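PDB 2WB7: PT26-6P, which is of unknown function but is encoded by a mobile extrachromosomal element of a euryarchaeon and combines two immunoglobulin-like domains with a helical domain. Local coordinates for residues Met234-Ile240 / Met380-Asn386. Sequence-based numbering, arbitrary orientation.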
loop_
_atom_site.group_PDB
_atom_site.type_symbol
_atom_site.label_atom_id
_atom_site.label_comp_id
_atom_site.label_asym_id
_atom_site.label_seq_id
_atom_site.Cartn_x
_atom_site.Cartn_y
_atom_site.Cartn_z
HETATM N N MSE A 234 -2.437 4.034 12.357
HETATM C CA MSE A 234 -1.564 3.707 13.478
HETATM C C MSE A 234 -0.424 2.736 13.160
HETATM O O MSE A 234 -0.454 2.031 12.162
HETATM C CB MSE A 234 -2.366 3.179 14.675
HETATM C CG MSE A 234 -1.764 3.624 15.998
HETATM SE SE MSE A 234 -2.361 2.640 17.527
HETATM C CE MSE A 234 -1.698 0.894 17.012
ATOM N N LEU A 235 0.578 2.733 14.036
ATOM C CA LEU A 235 1.678 1.776 14.011
ATOM C C LEU A 235 1.709 0.998 15.319
ATOM O O LEU A 235 1.418 1.556 16.379
ATOM C CB LEU A 235 3.005 2.511 13.895
ATOM C CG LEU A 235 3.132 3.309 12.608
ATOM C CD1 LEU A 235 4.256 4.352 12.701
ATOM C CD2 LEU A 235 3.367 2.322 11.467
ATOM N N GLY A 236 2.090 -0.273 15.246
ATOM C CA GLY A 236 2.351 -1.053 16.438
ATOM C C GLY A 236 1.137 -1.320 17.311
ATOM O O GLY A 236 0.049 -1.596 16.826
ATOM N N SER A 237 1.332 -1.253 18.619
ATOM C CA SER A 237 0.309 -1.672 19.547
ATOM C C SER A 237 0.310 -0.743 20.728
ATOM O O SER A 237 1.362 -0.254 21.130
ATOM C CB SER A 237 0.620 -3.079 20.037
ATOM O OG SER A 237 -0.260 -3.485 21.058
ATOM N N LEU A 238 -0.861 -0.478 21.286
ATOM C CA LEU A 238 -0.902 0.206 22.560
ATOM C C LEU A 238 -0.128 -0.636 23.585
ATOM O O LEU A 238 0.011 -1.845 23.428
ATOM C CB LEU A 238 -2.355 0.398 22.997
ATOM C CG LEU A 238 -3.100 1.560 22.340
ATOM C CD1 LEU A 238 -4.582 1.461 22.645
ATOM C CD2 LEU A 238 -2.521 2.928 22.765
ATOM N N PRO A 239 0.380 -0.003 24.639
ATOM C CA PRO A 239 1.024 -0.748 25.706
ATOM C C PRO A 239 0.129 -1.843 26.293
ATOM O O PRO A 239 -1.083 -1.719 26.285
ATOM C CB PRO A 239 1.305 0.337 26.752
ATOM C CG PRO A 239 1.527 1.579 25.928
ATOM C CD PRO A 239 0.519 1.453 24.810
ATOM N N ILE A 240 0.730 -2.905 26.820
ATOM C CA ILE A 240 -0.040 -4.064 27.279
ATOM C C ILE A 240 -1.072 -3.761 28.362
ATOM O O ILE A 240 -2.002 -4.546 28.569
ATOM C CB ILE A 240 0.869 -5.231 27.762
ATOM C CG1 ILE A 240 1.669 -4.803 28.992
ATOM C CG2 ILE A 240 1.759 -5.700 26.633
ATOM C CD1 ILE A 240 2.573 -5.869 29.552
HETATM N N MSE A 380 0.701 -2.463 9.744
HETATM C CA MSE A 380 1.937 -2.208 10.469
HETATM C C MSE A 380 1.723 -2.407 11.964
HETATM O O MSE A 380 1.853 -1.477 12.759
HETATM C CB MSE A 380 2.424 -0.805 10.147
HETATM C CG MSE A 380 2.817 -0.640 8.686
HETATM SE SE MSE A 380 4.396 -1.666 8.326
HETATM C CE MSE A 380 5.560 -0.282 8.974
ATOM N N ILE A 381 1.346 -3.623 12.340
ATOM C CA ILE A 381 1.043 -3.911 13.728
ATOM C C ILE A 381 2.318 -4.339 14.426
ATOM O O ILE A 381 3.372 -4.469 13.805
ATOM C CB ILE A 381 -0.037 -5.016 13.881
ATOM C CG1 ILE A 381 0.361 -6.301 13.144
ATOM C CG2 ILE A 381 -1.373 -4.537 13.379
ATOM C CD1 ILE A 381 0.879 -7.441 14.057
ATOM N N SER A 382 2.229 -4.536 15.727
ATOM C CA SER A 382 3.313 -5.164 16.452
ATOM C C SER A 382 2.703 -5.999 17.566
ATOM O O SER A 382 1.769 -5.555 18.246
ATOM C CB SER A 382 4.239 -4.121 17.044
ATOM O OG SER A 382 5.141 -4.746 17.941
ATOM N N VAL A 383 3.208 -7.212 17.739
ATOM C CA VAL A 383 2.714 -8.046 18.814
ATOM C C VAL A 383 3.685 -7.980 19.970
ATOM O O VAL A 383 4.842 -8.323 19.820
ATOM C CB VAL A 383 2.529 -9.471 18.374
ATOM C CG1 VAL A 383 2.059 -10.288 19.547
ATOM C CG2 VAL A 383 1.529 -9.535 17.202
ATOM N N LEU A 384 3.219 -7.502 21.112
ATOM C CA LEU A 384 4.083 -7.322 22.282
ATOM C C LEU A 384 4.079 -8.556 23.173
ATOM O O LEU A 384 3.138 -9.360 23.140
ATOM C CB LEU A 384 3.630 -6.116 23.105
ATOM C CG LEU A 384 3.578 -4.789 22.360
ATOM C CD1 LEU A 384 2.810 -3.804 23.157
ATOM C CD2 LEU A 384 4.965 -4.276 22.100
ATOM N N SER A 385 5.128 -8.700 23.979
ATOM C CA SER A 385 5.177 -9.763 24.993
ATOM C C SER A 385 4.909 -9.159 26.371
ATOM O O SER A 385 5.074 -7.954 26.565
ATOM C CB SER A 385 6.538 -10.451 24.979
ATOM O OG SER A 385 7.541 -9.574 25.464
ATOM N N ASN A 386 4.496 -9.982 27.329
ATOM C CA ASN A 386 4.229 -9.464 28.664
ATOM C C ASN A 386 5.496 -8.965 29.357
ATOM O O ASN A 386 6.391 -9.738 29.650
ATOM C CB ASN A 386 3.518 -10.498 29.542
ATOM C CG ASN A 386 3.125 -9.923 30.908
ATOM O OD1 ASN A 386 3.460 -8.774 31.230
ATOM N ND2 ASN A 386 2.416 -10.714 31.709
#
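L235 and M380, a selenomethionine, lie side by side and point the same way. The CD2 branch of L235 meets CB of M380 at 3.5 Å. Beside this pair G236 N donates a hydrogen bond to M380 O (2.8 Å, 163° at the hydrogen), in the plane of the carbonyl. The side chain of S382 sets its CB against CA of G236. The positive phi of G236 (66°) is one that glycine readily adopts.

Further along, the side chain of L384 sets out toward 234-240. CG lies beside the backbone N of L384 and anti to its carbonyl carbon (chi1 -57°). From there the CD1 branch reaches L238 O at 3.4 Å and S237 OG at 3.7 Å. S237 OG donates to L238 O (2.9 Å), on a lone pair of that carbonyl, and accepts a hydrogen bond from the backbone N of H276. I240 crosses L384 obliquely, and CG2 of I240 meets CB of L384 at 4.0 Å. CD1 of I240 comes to 3.5 Å from OD1 of N386, an oxygen that accepts a bond from Y388 N.

Helices 471-499 and 503-523 pack on both loops: P239 touches Y490 and Y516, and S382 OG bonds D509. The contact thus lies where the eight-stranded sheet meets the helical domain. One backbone hydrogen bond joins the two loops directly. The rest is van der Waals packing, partly between apolar side chains and partly of side chains on backbone atoms.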